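Local coordinates for protein triosephosphate isomerase (Toxoplasma gondii, PDB 5UPR) that probably interconverts D-glyceraldehyde 3-phosphate and dihydroxyacetone phosphate in glycolysis and gluconeogenesis, as a homodimeric TIM-barrel isomerase, at residues A6-F11 with V214-R219; Q70-Q75 with P96-G101; S116-A121 with L158-Q163; K122-A127 with Q163-A168; T198-R203 with G237-G242. All blocks are in the same frame, centred on the assembly; numbering follows the deposited sequence.

Interaction 1: residues A6-F11 with V214-R219; sequences AARRGF and VAEATR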
# COMPACT_ATOMS: atom_id res chain seq x y z
N ALA A 6 -37.83 -4.04 -1.77
CA ALA A 6 -36.73 -4.95 -1.38
C ALA A 6 -36.08 -5.41 -2.67
O ALA A 6 -36.60 -6.30 -3.39
CB ALA A 6 -37.25 -6.17 -0.62
N ALA A 7 -34.94 -4.81 -2.98
CA ALA A 7 -34.27 -5.10 -4.22
C ALA A 7 -32.84 -4.66 -3.95
O ALA A 7 -32.59 -3.80 -3.14
CB ALA A 7 -34.85 -4.27 -5.38
N ARG A 8 -31.92 -5.26 -4.66
CA ARG A 8 -30.52 -4.94 -4.50
C ARG A 8 -30.27 -3.66 -5.25
O ARG A 8 -30.58 -3.50 -6.41
CB ARG A 8 -29.67 -6.05 -5.08
CG ARG A 8 -29.67 -7.33 -4.30
CD ARG A 8 -28.71 -8.34 -4.88
NE ARG A 8 -29.07 -8.76 -6.22
CZ ARG A 8 -29.95 -9.71 -6.52
NH1 ARG A 8 -30.61 -10.38 -5.57
NH2 ARG A 8 -30.17 -10.00 -7.79
N ARG A 9 -29.72 -2.72 -4.52
CA ARG A 9 -29.34 -1.44 -5.09
C ARG A 9 -28.13 -1.63 -6.04
O ARG A 9 -27.15 -2.33 -5.71
CB ARG A 9 -28.99 -0.57 -3.92
CG ARG A 9 -28.76 0.84 -4.25
CD ARG A 9 -28.89 1.64 -2.93
NE ARG A 9 -28.33 3.00 -3.07
CZ ARG A 9 -28.99 4.04 -3.55
NH1 ARG A 9 -30.29 3.95 -3.84
NH2 ARG A 9 -28.36 5.20 -3.66
N GLY A 10 -28.20 -1.01 -7.21
CA GLY A 10 -27.11 -1.04 -8.19
C GLY A 10 -25.83 -0.47 -7.60
O GLY A 10 -25.87 0.37 -6.67
N PHE A 11 -24.68 -0.97 -8.10
CA PHE A 11 -23.39 -0.59 -7.55
C PHE A 11 -22.39 -0.42 -8.65
O PHE A 11 -22.22 -1.34 -9.46
CB PHE A 11 -22.95 -1.69 -6.56
CG PHE A 11 -21.73 -1.37 -5.78
CD1 PHE A 11 -20.46 -1.48 -6.35
CD2 PHE A 11 -21.83 -0.91 -4.46
CE1 PHE A 11 -19.32 -1.22 -5.60
CE2 PHE A 11 -20.69 -0.64 -3.72
CZ PHE A 11 -19.45 -0.80 -4.29
N VAL A 214 -28.28 -13.94 2.68
CA VAL A 214 -27.06 -13.35 2.21
C VAL A 214 -27.05 -13.39 0.68
O VAL A 214 -26.64 -12.41 0.03
CB VAL A 214 -25.83 -14.00 2.82
CG1 VAL A 214 -24.54 -13.57 2.09
CG2 VAL A 214 -25.74 -13.59 4.31
N ALA A 215 -27.53 -14.51 0.11
CA ALA A 215 -27.58 -14.63 -1.35
C ALA A 215 -28.43 -13.55 -2.00
O ALA A 215 -28.04 -12.98 -2.99
CB ALA A 215 -28.06 -16.01 -1.75
N GLU A 216 -29.59 -13.27 -1.43
CA GLU A 216 -30.51 -12.27 -1.98
C GLU A 216 -30.03 -10.84 -1.81
O GLU A 216 -30.33 -10.00 -2.65
CB GLU A 216 -31.91 -12.42 -1.40
CG GLU A 216 -32.62 -13.68 -1.88
CD GLU A 216 -32.62 -13.88 -3.40
OE1 GLU A 216 -33.55 -13.39 -4.09
OE2 GLU A 216 -31.72 -14.58 -3.91
N ALA A 217 -29.30 -10.54 -0.73
CA ALA A 217 -28.90 -9.18 -0.44
C ALA A 217 -27.55 -8.79 -1.06
O ALA A 217 -27.30 -7.60 -1.29
CB ALA A 217 -28.88 -8.95 1.04
N THR A 218 -26.66 -9.75 -1.35
CA THR A 218 -25.30 -9.39 -1.70
C THR A 218 -25.25 -8.90 -3.16
O THR A 218 -25.66 -9.62 -4.08
CB THR A 218 -24.35 -10.58 -1.48
OG1 THR A 218 -24.42 -11.06 -0.13
CG2 THR A 218 -22.92 -10.22 -1.83
N ARG A 219 -24.77 -7.67 -3.38
CA ARG A 219 -24.51 -7.26 -4.77
C ARG A 219 -23.34 -8.08 -5.39
O ARG A 219 -22.29 -8.28 -4.76
CB ARG A 219 -24.17 -5.77 -4.86
CG ARG A 219 -25.34 -4.86 -4.88
CD ARG A 219 -26.00 -4.63 -3.49
NE ARG A 219 -25.11 -4.02 -2.52
CZ ARG A 219 -24.84 -2.70 -2.43
NH1 ARG A 219 -25.38 -1.82 -3.27
NH2 ARG A 219 -24.02 -2.26 -1.51
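Arg8 and Arg219 carry this contact in reciprocal fashion, each reaching a backbone carbonyl of the other segment where strands 10-15 and 220-222 of the TIM barrel begin. Two nearly straight hydrogen bonds result. Arg8 NH1 donates to Glu216 O in the last turn of helix 212-217 (3.0 Å, 170° at the hydrogen), with the oxygen lying in the guanidinium plane. Arg219 NH1 donates to Arg9 O (3.1 Å), again in its own guanidinium plane, but it stands above the plane of the carbonyl. The Arg219 chain folds back at chi2 and chi3 (77° and 61°), so CG and CD also rest on Arg9 O.

Charge extends the pattern beyond the two segments: Arg8 NE is paired with Asp241, while Arg9 and Arg219 share Asp43. Van der Waals packing is slighter. Arg8 CD lies 3.4 Å from Thr218 O, and Phe11 stands nearly upright to the Arg219 guanidinium, its CD2 placed over one face, 3.9 Å from NH1.

Interaction 2: residues Q70-Q75 with P96-G101; sequences QDSSTQ and PWVVLG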
# COMPACT_ATOMS: atom_id res chain seq x y z
N GLN A 70 -7.54 0.78 -2.31
CA GLN A 70 -7.33 -0.34 -3.25
C GLN A 70 -6.81 -1.64 -2.60
O GLN A 70 -6.63 -2.65 -3.35
CB GLN A 70 -6.35 0.11 -4.35
CG GLN A 70 -6.90 1.17 -5.30
CD GLN A 70 -5.89 1.65 -6.35
OE1 GLN A 70 -4.87 0.94 -6.63
NE2 GLN A 70 -6.16 2.82 -6.96
N ASP A 71 -6.54 -1.62 -1.28
CA ASP A 71 -6.02 -2.78 -0.54
C ASP A 71 -6.13 -2.40 0.91
O ASP A 71 -6.36 -1.22 1.24
CB ASP A 71 -4.56 -3.03 -0.89
CG ASP A 71 -3.96 -4.32 -0.29
OD1 ASP A 71 -4.66 -5.31 0.01
OD2 ASP A 71 -2.71 -4.30 -0.08
N SER A 72 -6.02 -3.41 1.77
CA SER A 72 -6.07 -3.23 3.22
C SER A 72 -5.25 -4.35 3.87
O SER A 72 -5.27 -5.46 3.35
CB SER A 72 -7.56 -3.37 3.57
OG SER A 72 -7.73 -3.00 4.84
N SER A 73 -4.47 -4.07 4.92
CA SER A 73 -3.51 -5.02 5.43
C SER A 73 -4.17 -6.27 6.11
O SER A 73 -5.30 -6.22 6.66
CB SER A 73 -2.60 -4.31 6.43
OG SER A 73 -1.53 -5.15 6.82
N THR A 74 -3.43 -7.40 6.08
CA THR A 74 -3.69 -8.51 6.95
C THR A 74 -3.59 -8.12 8.43
O THR A 74 -4.14 -8.79 9.28
CB THR A 74 -2.70 -9.68 6.75
OG1 THR A 74 -1.35 -9.22 6.88
CG2 THR A 74 -2.86 -10.27 5.43
N GLN A 75 -2.83 -7.07 8.71
CA GLN A 75 -2.59 -6.61 10.09
C GLN A 75 -3.72 -5.64 10.42
O GLN A 75 -3.86 -4.60 9.75
CB GLN A 75 -1.23 -5.94 10.20
CG GLN A 75 -0.10 -6.80 9.62
CD GLN A 75 -0.03 -8.16 10.27
OE1 GLN A 75 0.36 -8.24 11.43
NE2 GLN A 75 -0.40 -9.19 9.55
N PRO A 96 -14.91 4.51 3.85
CA PRO A 96 -15.85 3.42 4.19
C PRO A 96 -15.64 2.10 3.45
O PRO A 96 -16.15 1.09 3.94
CB PRO A 96 -17.23 4.00 3.86
CG PRO A 96 -16.96 5.14 2.92
CD PRO A 96 -15.55 5.59 3.08
N TRP A 97 -14.86 2.07 2.36
CA TRP A 97 -14.73 0.90 1.52
C TRP A 97 -13.28 0.52 1.29
O TRP A 97 -12.40 1.38 1.24
CB TRP A 97 -15.38 1.11 0.13
CG TRP A 97 -16.85 1.12 0.17
CD1 TRP A 97 -17.62 2.20 0.38
CD2 TRP A 97 -17.75 0.03 -0.04
NE1 TRP A 97 -18.93 1.87 0.34
CE2 TRP A 97 -19.06 0.53 0.13
CE3 TRP A 97 -17.58 -1.33 -0.30
CZ2 TRP A 97 -20.20 -0.25 0.03
CZ3 TRP A 97 -18.73 -2.15 -0.39
CH2 TRP A 97 -20.00 -1.59 -0.24
N VAL A 98 -13.06 -0.77 1.05
CA VAL A 98 -11.81 -1.28 0.54
C VAL A 98 -12.04 -2.32 -0.58
O VAL A 98 -13.02 -3.07 -0.51
CB VAL A 98 -10.96 -1.94 1.63
CG1 VAL A 98 -10.48 -0.85 2.57
CG2 VAL A 98 -11.66 -3.07 2.38
N VAL A 99 -11.11 -2.35 -1.54
CA VAL A 99 -11.03 -3.40 -2.55
C VAL A 99 -10.06 -4.44 -2.07
O VAL A 99 -8.91 -4.10 -1.70
CB VAL A 99 -10.55 -2.82 -3.89
CG1 VAL A 99 -10.46 -3.92 -4.96
CG2 VAL A 99 -11.47 -1.62 -4.35
N LEU A 100 -10.49 -5.72 -2.05
CA LEU A 100 -9.60 -6.82 -1.60
C LEU A 100 -9.60 -7.96 -2.58
O LEU A 100 -10.65 -8.28 -3.19
CB LEU A 100 -10.08 -7.29 -0.23
CG LEU A 100 -9.74 -6.34 0.93
CD1 LEU A 100 -10.23 -6.88 2.27
CD2 LEU A 100 -8.23 -6.13 1.01
N GLY A 101 -8.46 -8.60 -2.71
CA GLY A 101 -8.28 -9.69 -3.62
C GLY A 101 -8.34 -9.48 -5.12
O GLY A 101 -8.58 -10.42 -5.86
O HOH W 1 -5.98 -7.09 -1.67
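Asp71 OD1 is gripped from two sources: it accepts from water 1 at 2.8 Å and forms a salt bridge with Lys123 of helix 117-129. The water in turn accepts from Gly101 N (3.1 Å), so it joins the two segments through a polar bridge. The carboxylate swings toward strand 97-100 because Asp71 CG lies anti to the backbone N (chi1 -174°), although the CB itself starts out away from the strand. Across the contact, Leu100 CD2 packs 3.8 Å from Asp71 OD1. The other oxygen, OD2, is paired with Arg105.

Direct contacts between the segments are not hydrogen bonds. Asp71 CA approaches Val99 O at 3.4 Å in a CH...O contact, and Gln70 O and Val99 O, two acceptors that cannot bond each other, lie 3.2 Å apart. Ser72 CB touches two branches, Leu100 CD2 at 3.8 Å and Val98 CG1 at 4.0 Å. The loop leaves the C-terminal end of strand 65-69, beside the neighbouring barrel strand, and in this family it leads to the dimer interface: Gln70 OE1 accepts from Gly83 N of the second subunit.

Chemically the seam is mixed. Leu100 CD2 covers Ser72 N at 3.6 Å, and that buried N-H has no partner in the model, whereas the charge of Asp71 is probably balanced by Lys123 and Arg105, with water 1 adding a further bond.

Interaction 3: residues S116-A121 with L158-Q163; sequences SNQVVA and LEAVRQ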
# COMPACT_ATOMS: atom_id res chain seq x y z
N SER A 116 -2.52 -15.26 -1.55
CA SER A 116 -3.29 -16.49 -1.68
C SER A 116 -4.75 -16.30 -1.30
O SER A 116 -5.14 -15.24 -0.72
CB SER A 116 -2.71 -17.54 -0.75
OG SER A 116 -2.94 -17.19 0.62
N ASN A 117 -5.58 -17.32 -1.59
CA ASN A 117 -6.97 -17.31 -1.15
C ASN A 117 -7.02 -17.04 0.34
O ASN A 117 -7.89 -16.29 0.77
CB ASN A 117 -7.63 -18.66 -1.41
CG ASN A 117 -7.90 -18.89 -2.90
OD1 ASN A 117 -7.78 -17.97 -3.72
ND2 ASN A 117 -8.25 -20.15 -3.23
N GLN A 118 -6.13 -17.67 1.09
CA GLN A 118 -6.11 -17.55 2.56
C GLN A 118 -5.73 -16.13 3.05
O GLN A 118 -6.32 -15.60 3.97
CB GLN A 118 -5.15 -18.61 3.18
CG GLN A 118 -5.72 -20.07 3.01
CD GLN A 118 -5.79 -20.60 1.54
OE1 GLN A 118 -4.91 -20.31 0.66
NE2 GLN A 118 -6.87 -21.43 1.27
N VAL A 119 -4.75 -15.52 2.39
CA VAL A 119 -4.34 -14.14 2.71
C VAL A 119 -5.43 -13.13 2.41
O VAL A 119 -5.73 -12.23 3.26
CB VAL A 119 -3.00 -13.79 2.03
CG1 VAL A 119 -2.74 -12.28 2.06
CG2 VAL A 119 -1.86 -14.59 2.66
N VAL A 120 -6.09 -13.31 1.26
CA VAL A 120 -7.23 -12.43 0.93
C VAL A 120 -8.30 -12.56 2.02
O VAL A 120 -8.87 -11.55 2.48
CB VAL A 120 -7.80 -12.74 -0.49
CG1 VAL A 120 -9.12 -11.97 -0.69
CG2 VAL A 120 -6.78 -12.46 -1.59
N ALA A 121 -8.59 -13.81 2.40
CA ALA A 121 -9.62 -14.05 3.41
C ALA A 121 -9.27 -13.36 4.74
O ALA A 121 -10.16 -12.77 5.41
CB ALA A 121 -9.78 -15.53 3.60
N LEU A 158 -14.18 -18.27 -2.75
CA LEU A 158 -15.19 -17.83 -1.80
C LEU A 158 -15.18 -18.66 -0.52
O LEU A 158 -15.35 -18.10 0.55
CB LEU A 158 -16.54 -17.88 -2.48
CG LEU A 158 -16.78 -16.86 -3.53
CD1 LEU A 158 -17.95 -17.20 -4.45
CD2 LEU A 158 -17.06 -15.54 -2.84
N GLU A 159 -14.98 -19.97 -0.61
CA GLU A 159 -14.92 -20.85 0.59
C GLU A 159 -13.76 -20.42 1.54
O GLU A 159 -13.95 -20.46 2.73
CB GLU A 159 -14.77 -22.29 0.15
CG GLU A 159 -14.43 -23.34 1.22
CD GLU A 159 -15.51 -23.50 2.26
OE1 GLU A 159 -16.66 -22.98 2.10
OE2 GLU A 159 -15.19 -24.12 3.31
N ALA A 160 -12.58 -20.00 1.01
CA ALA A 160 -11.54 -19.51 1.85
C ALA A 160 -12.01 -18.30 2.67
O ALA A 160 -11.73 -18.16 3.84
CB ALA A 160 -10.30 -19.11 1.02
N VAL A 161 -12.78 -17.41 2.03
CA VAL A 161 -13.34 -16.26 2.72
C VAL A 161 -14.35 -16.66 3.77
O VAL A 161 -14.32 -16.15 4.89
CB VAL A 161 -13.90 -15.20 1.77
CG1 VAL A 161 -14.46 -14.00 2.57
CG2 VAL A 161 -12.78 -14.70 0.84
N ARG A 162 -15.21 -17.61 3.46
CA ARG A 162 -16.18 -18.14 4.45
C ARG A 162 -15.49 -18.77 5.66
O ARG A 162 -15.99 -18.61 6.79
CB ARG A 162 -17.13 -19.15 3.82
CG ARG A 162 -18.33 -19.54 4.69
CD ARG A 162 -18.91 -20.88 4.45
NE ARG A 162 -17.89 -21.89 4.59
CZ ARG A 162 -17.44 -22.35 5.76
NH1 ARG A 162 -17.88 -21.86 6.94
NH2 ARG A 162 -16.47 -23.25 5.78
N GLN A 163 -14.37 -19.47 5.47
CA GLN A 163 -13.64 -20.08 6.62
C GLN A 163 -13.15 -19.02 7.57
O GLN A 163 -13.20 -19.21 8.76
CB GLN A 163 -12.48 -20.95 6.14
CG GLN A 163 -12.99 -22.22 5.51
CD GLN A 163 -11.96 -23.02 4.76
OE1 GLN A 163 -10.89 -22.52 4.33
NE2 GLN A 163 -12.33 -24.25 4.46
O HOH W 2 -8.66 -21.22 3.78
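The axes of helix segments 117-121 and 158-163 pass 8.2 Å apart and cross at -45°, running broadly in the same direction, with Ala121 CA and Val161 CA only 4.4 Å from each other. Such close approach is possible because alanines occupy the crossing. Ala121 CB points at the opposing helix and presses on the backbone, 3.3 Å from Ala160 O and 3.7 Å from Val161 CA. In return, Ala160 CB projects toward the first turn of the other helix and meets Asn117 CB at 3.6 Å.

Val161 flanks this pair. Its CG2 branch touches Ala121 CB at 4.2 Å. On the solvent side the contact becomes polar: the Gln118 chain, bent at chi2 (67°), brings NE2 to within 4.1 Å of Ala160 CB, and water 2 accepts from Gln118 NE2 while donating to Gln163 OE1 (2.6 Å). At the start of helix 117-129, Ser116 is the N-cap residue, and its OG accepts from Val119 N.

These are two neighbouring helices of the barrel's outer layer. Val120 and Val161 both pack on Leu136 of strand 133-138 beneath them, Arg162 and Leu158 lean on Trp205 of helix 192-209, and Val119 touches Gly110 of the second subunit.

Interaction 4: residues K122-A127 with Q163-A168; sequences KKVRAA and QAVPEA. With SO4 (sulfate ion), chain F.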
# COMPACT_ATOMS: atom_id res chain seq x y z
N LYS A 122 -8.00 -13.47 5.15
CA LYS A 122 -7.56 -12.80 6.37
C LYS A 122 -7.73 -11.28 6.27
O LYS A 122 -8.17 -10.64 7.24
CB LYS A 122 -6.10 -13.13 6.66
CG LYS A 122 -5.52 -12.55 7.92
CD LYS A 122 -4.14 -13.13 8.21
CE LYS A 122 -3.62 -12.56 9.52
NZ LYS A 122 -4.07 -13.26 10.74
N LYS A 123 -7.41 -10.70 5.10
CA LYS A 123 -7.65 -9.26 4.92
C LYS A 123 -9.15 -8.93 5.05
O LYS A 123 -9.50 -7.91 5.67
CB LYS A 123 -7.12 -8.77 3.59
CG LYS A 123 -5.63 -8.79 3.42
CD LYS A 123 -5.12 -8.32 2.06
CE LYS A 123 -3.65 -8.15 2.13
NZ LYS A 123 -3.10 -7.19 1.19
N VAL A 124 -10.00 -9.77 4.46
CA VAL A 124 -11.46 -9.51 4.48
C VAL A 124 -11.97 -9.50 5.94
O VAL A 124 -12.67 -8.57 6.36
CB VAL A 124 -12.27 -10.50 3.62
CG1 VAL A 124 -13.77 -10.24 3.78
CG2 VAL A 124 -11.91 -10.40 2.13
N ARG A 125 -11.61 -10.54 6.68
CA ARG A 125 -12.03 -10.65 8.08
C ARG A 125 -11.59 -9.43 8.91
O ARG A 125 -12.36 -8.91 9.72
CB ARG A 125 -11.43 -11.90 8.73
CG ARG A 125 -11.68 -12.09 10.20
CD ARG A 125 -13.20 -12.09 10.44
NE ARG A 125 -13.62 -12.16 11.86
CZ ARG A 125 -13.94 -13.24 12.56
NH1 ARG A 125 -13.99 -14.46 12.02
NH2 ARG A 125 -14.15 -13.10 13.85
N ALA A 126 -10.33 -9.02 8.73
CA ALA A 126 -9.78 -7.88 9.46
C ALA A 126 -10.54 -6.59 9.14
O ALA A 126 -10.87 -5.79 10.03
CB ALA A 126 -8.33 -7.73 9.15
N ALA A 127 -10.84 -6.42 7.84
CA ALA A 127 -11.57 -5.24 7.36
C ALA A 127 -12.98 -5.17 7.96
O ALA A 127 -13.43 -4.13 8.48
CB ALA A 127 -11.60 -5.25 5.85
N GLN A 163 -14.37 -19.47 5.47
CA GLN A 163 -13.64 -20.08 6.62
C GLN A 163 -13.15 -19.02 7.57
O GLN A 163 -13.20 -19.21 8.76
CB GLN A 163 -12.48 -20.95 6.14
CG GLN A 163 -12.99 -22.22 5.51
CD GLN A 163 -11.96 -23.02 4.76
OE1 GLN A 163 -10.89 -22.52 4.33
NE2 GLN A 163 -12.33 -24.25 4.46
N ALA A 164 -12.69 -17.90 7.04
CA ALA A 164 -12.26 -16.76 7.84
C ALA A 164 -13.41 -15.88 8.36
O ALA A 164 -13.25 -15.20 9.36
CB ALA A 164 -11.33 -15.90 7.04
N VAL A 165 -14.53 -15.86 7.65
CA VAL A 165 -15.71 -15.12 8.05
C VAL A 165 -16.92 -16.11 8.06
O VAL A 165 -17.78 -16.07 7.16
CB VAL A 165 -15.99 -13.98 7.06
CG1 VAL A 165 -16.98 -13.01 7.70
CG2 VAL A 165 -14.72 -13.25 6.69
N PRO A 166 -16.97 -17.00 9.06
CA PRO A 166 -18.06 -17.95 9.11
C PRO A 166 -19.41 -17.34 9.58
O PRO A 166 -20.43 -17.98 9.43
CB PRO A 166 -17.58 -19.01 10.10
CG PRO A 166 -16.61 -18.27 11.02
CD PRO A 166 -15.95 -17.27 10.09
N GLU A 167 -19.42 -16.17 10.17
CA GLU A 167 -20.69 -15.56 10.61
C GLU A 167 -21.39 -14.89 9.45
O GLU A 167 -20.83 -13.97 8.84
CB GLU A 167 -20.46 -14.51 11.70
CG GLU A 167 -21.45 -14.60 12.83
CD GLU A 167 -21.80 -13.25 13.44
OE1 GLU A 167 -21.21 -12.19 13.06
OE2 GLU A 167 -22.71 -13.31 14.29
N ALA A 168 -22.64 -15.29 9.25
CA ALA A 168 -23.42 -14.78 8.11
C ALA A 168 -23.68 -13.26 8.21
O ALA A 168 -23.70 -12.58 7.19
CB ALA A 168 -24.76 -15.54 7.97
S SO4 F . -14.60 -16.82 14.41
O1 SO4 F . -15.56 -16.10 13.54
O2 SO4 F . -14.03 -15.84 15.36
O3 SO4 F . -15.38 -17.84 15.15
O4 SO4 F . -13.53 -17.49 13.61
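Arg125, Ala164 and Val165 bury most of the surface here, and the arginine does the polar work. With Arg125 CG anti to the backbone N (chi1 175°) and a bend at chi2, the chain carries the guanidinium across the C-terminal end of helix 150-164. There NH1 donates to Ala164 O at 2.9 Å, close to straight at 167°, and the oxygen lies near the guanidinium plane. Arg125 CD rests on the same carbonyl at 3.3 Å.

The outer edge of the guanidinium holds a sulfate ion, probably from the crystallisation liquor. Arg125 NH1 bonds sulfate O1 at 2.7 Å and NH2 bonds O2 at 3.1 Å, while Pro166 CG borders O1 from the other segment. Thus NH1 serves both a helix-end carbonyl and the anion, and Arg125 NE is taken by Asn129 one turn on.

Nearer the helix backbones the contact is apolar. Val165 CG2 touches Arg125 CA at 4.0 Å and Val124 CG1 at 4.3 Å, while Ala164 CB meets Arg125 CB.

Val165 is the first residue to leave helical geometry, and its carbonyl accepts from Trp171 NE1. An arginine bonding edge-on to a C-terminal helix carbonyl here links two neighbouring outer helices of the TIM barrel.

Interaction 5: residues T198-R203 with G237-G242; sequences THRDIR and GEDVDG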
# COMPACT_ATOMS: atom_id res chain seq x y z
N THR A 198 -22.61 -16.92 -14.68
CA THR A 198 -21.61 -17.06 -13.63
C THR A 198 -22.05 -16.32 -12.37
O THR A 198 -21.79 -16.79 -11.26
CB THR A 198 -20.24 -16.53 -14.07
OG1 THR A 198 -19.87 -17.10 -15.30
CG2 THR A 198 -19.17 -16.89 -13.04
N HIS A 199 -22.68 -15.16 -12.54
CA HIS A 199 -23.16 -14.43 -11.38
C HIS A 199 -24.24 -15.26 -10.64
O HIS A 199 -24.29 -15.26 -9.42
CB HIS A 199 -23.74 -13.10 -11.73
CG HIS A 199 -22.73 -12.02 -11.99
ND1 HIS A 199 -22.89 -10.75 -11.51
CD2 HIS A 199 -21.58 -12.02 -12.70
CE1 HIS A 199 -21.87 -10.00 -11.89
NE2 HIS A 199 -21.07 -10.73 -12.64
N ARG A 200 -25.08 -15.94 -11.36
CA ARG A 200 -26.08 -16.81 -10.74
C ARG A 200 -25.42 -18.00 -10.00
O ARG A 200 -25.89 -18.36 -8.96
CB ARG A 200 -27.10 -17.27 -11.78
CG ARG A 200 -28.27 -18.12 -11.23
CD ARG A 200 -28.92 -17.45 -10.05
NE ARG A 200 -30.37 -17.50 -10.18
CZ ARG A 200 -31.20 -16.53 -9.76
NH1 ARG A 200 -30.76 -15.42 -9.10
NH2 ARG A 200 -32.52 -16.66 -9.97
N ASP A 201 -24.34 -18.59 -10.53
CA ASP A 201 -23.56 -19.57 -9.83
C ASP A 201 -22.97 -19.02 -8.53
O ASP A 201 -22.94 -19.71 -7.54
CB ASP A 201 -22.38 -20.07 -10.68
CG ASP A 201 -22.76 -20.97 -11.84
OD1 ASP A 201 -23.89 -21.53 -11.84
OD2 ASP A 201 -21.86 -21.16 -12.69
N ILE A 202 -22.47 -17.80 -8.55
CA ILE A 202 -21.94 -17.15 -7.39
C ILE A 202 -23.05 -16.96 -6.35
O ILE A 202 -22.84 -17.24 -5.16
CB ILE A 202 -21.26 -15.80 -7.74
CG1 ILE A 202 -19.98 -16.06 -8.52
CG2 ILE A 202 -21.03 -14.95 -6.46
CD1 ILE A 202 -19.54 -14.84 -9.26
N ARG A 203 -24.22 -16.54 -6.80
CA ARG A 203 -25.37 -16.35 -5.87
C ARG A 203 -25.86 -17.69 -5.31
O ARG A 203 -26.20 -17.75 -4.15
CB ARG A 203 -26.48 -15.54 -6.53
CG ARG A 203 -27.46 -14.90 -5.55
CD ARG A 203 -28.53 -14.03 -6.22
NE ARG A 203 -27.93 -12.98 -7.07
CZ ARG A 203 -27.33 -11.87 -6.63
NH1 ARG A 203 -27.25 -11.59 -5.35
NH2 ARG A 203 -26.79 -11.03 -7.51
N GLY A 237 -28.82 -8.76 -17.16
CA GLY A 237 -28.87 -9.92 -16.30
C GLY A 237 -29.43 -9.61 -14.92
O GLY A 237 -29.01 -8.70 -14.23
N GLU A 238 -30.38 -10.42 -14.52
CA GLU A 238 -31.03 -10.31 -13.22
C GLU A 238 -30.03 -10.46 -12.02
O GLU A 238 -30.29 -9.94 -10.97
CB GLU A 238 -32.10 -11.43 -13.21
CG GLU A 238 -32.70 -11.84 -11.95
CD GLU A 238 -33.83 -12.89 -12.25
OE1 GLU A 238 -34.39 -12.96 -13.40
OE2 GLU A 238 -34.20 -13.61 -11.34
N ASP A 239 -28.94 -11.18 -12.21
CA ASP A 239 -27.91 -11.39 -11.15
C ASP A 239 -26.66 -10.49 -11.32
O ASP A 239 -25.69 -10.63 -10.54
CB ASP A 239 -27.55 -12.85 -11.13
CG ASP A 239 -28.75 -13.70 -10.65
OD1 ASP A 239 -29.05 -13.66 -9.46
OD2 ASP A 239 -29.44 -14.33 -11.44
N VAL A 240 -26.69 -9.59 -12.31
CA VAL A 240 -25.62 -8.61 -12.53
C VAL A 240 -26.08 -7.31 -11.90
O VAL A 240 -27.00 -6.69 -12.39
CB VAL A 240 -25.34 -8.40 -14.02
CG1 VAL A 240 -24.27 -7.29 -14.25
CG2 VAL A 240 -24.82 -9.70 -14.61
N ASP A 241 -25.50 -6.97 -10.75
CA ASP A 241 -25.99 -5.84 -9.91
C ASP A 241 -25.22 -4.53 -10.16
O ASP A 241 -25.45 -3.53 -9.50
CB ASP A 241 -25.89 -6.20 -8.44
CG ASP A 241 -26.71 -7.44 -8.09
OD1 ASP A 241 -27.81 -7.56 -8.59
OD2 ASP A 241 -26.26 -8.32 -7.35
N GLY A 242 -24.29 -4.57 -11.10
CA GLY A 242 -23.47 -3.41 -11.45
C GLY A 242 -22.10 -3.79 -11.92
O GLY A 242 -21.90 -4.89 -12.43
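The His199 ring has Val240 CG2 over one face, 4.0 Å from the centroid in a CH-pi contact, and Asp239 O at its edge, where ND1 donates over 3.0 Å. Asp239 OD1 and Asp241 OD2 lie along the edge of the Arg203 guanidinium, each slightly tilted from its plane, whereas Asp239 OD2 sits over a face of the Arg200 guanidinium.

Arg203 grips Asp239 side-on. Its NE forms a salt bridge with OD1 (2.7 Å), using the anti lone pair, and its NH2 donates to the main-chain Asp239 O (3.2 Å). That carbonyl therefore accepts twice, with His199 ND1 and Arg203 NH2 arriving from opposite faces of its plane. Arg203 NH2 also bonds the syn side of Asp241 OD2 (2.8 Å), from a guanidinium turned 58° to that carboxylate.

The acidic partners lie on and just after a type I turn, Gly237 to Val240, that leads into strand 242-245, the last strand of the TIM barrel; helix 192-209 packs against it from outside. Asp239 CG lies anti to its carbonyl carbon (chi1 -67°), which directs the carboxylate at the helix.

Arg200 pairs with the same carboxylate, although its 2.5 Å separation between NH1 and Asp239 OD1 is doubtfully short. The planes of these two groups stand 64° apart. Arg200 NH2 also makes a long salt bridge of 3.7 Å to OE2 of the exposed Glu238.

In the fold
The five contacts fall into two clusters of one TIM barrel. Interactions 1 and 5, centres about 10 Å apart, sit at the N-terminal ends of strands and are stitched by Arg203 NH1, which probably bonds Thr218 O (2.8 Å) and Ala215 O (2.9 Å). Interactions 3 and 4 follow one another along the same helix pair, centres about 8 Å apart. Interaction 2 borders interaction 4, Leu100 CD1 packing 3.6 Å from Val124 N, and interaction 3, Gly101 CA lying 3.7 Å from Val120 CG2; it meets interaction 1 where Phe11 CE2 packs on Trp97 CH2 (3.7 Å). In this family catalysis occurs at the C-terminal strand ends, the end where the loop of interaction 2 begins.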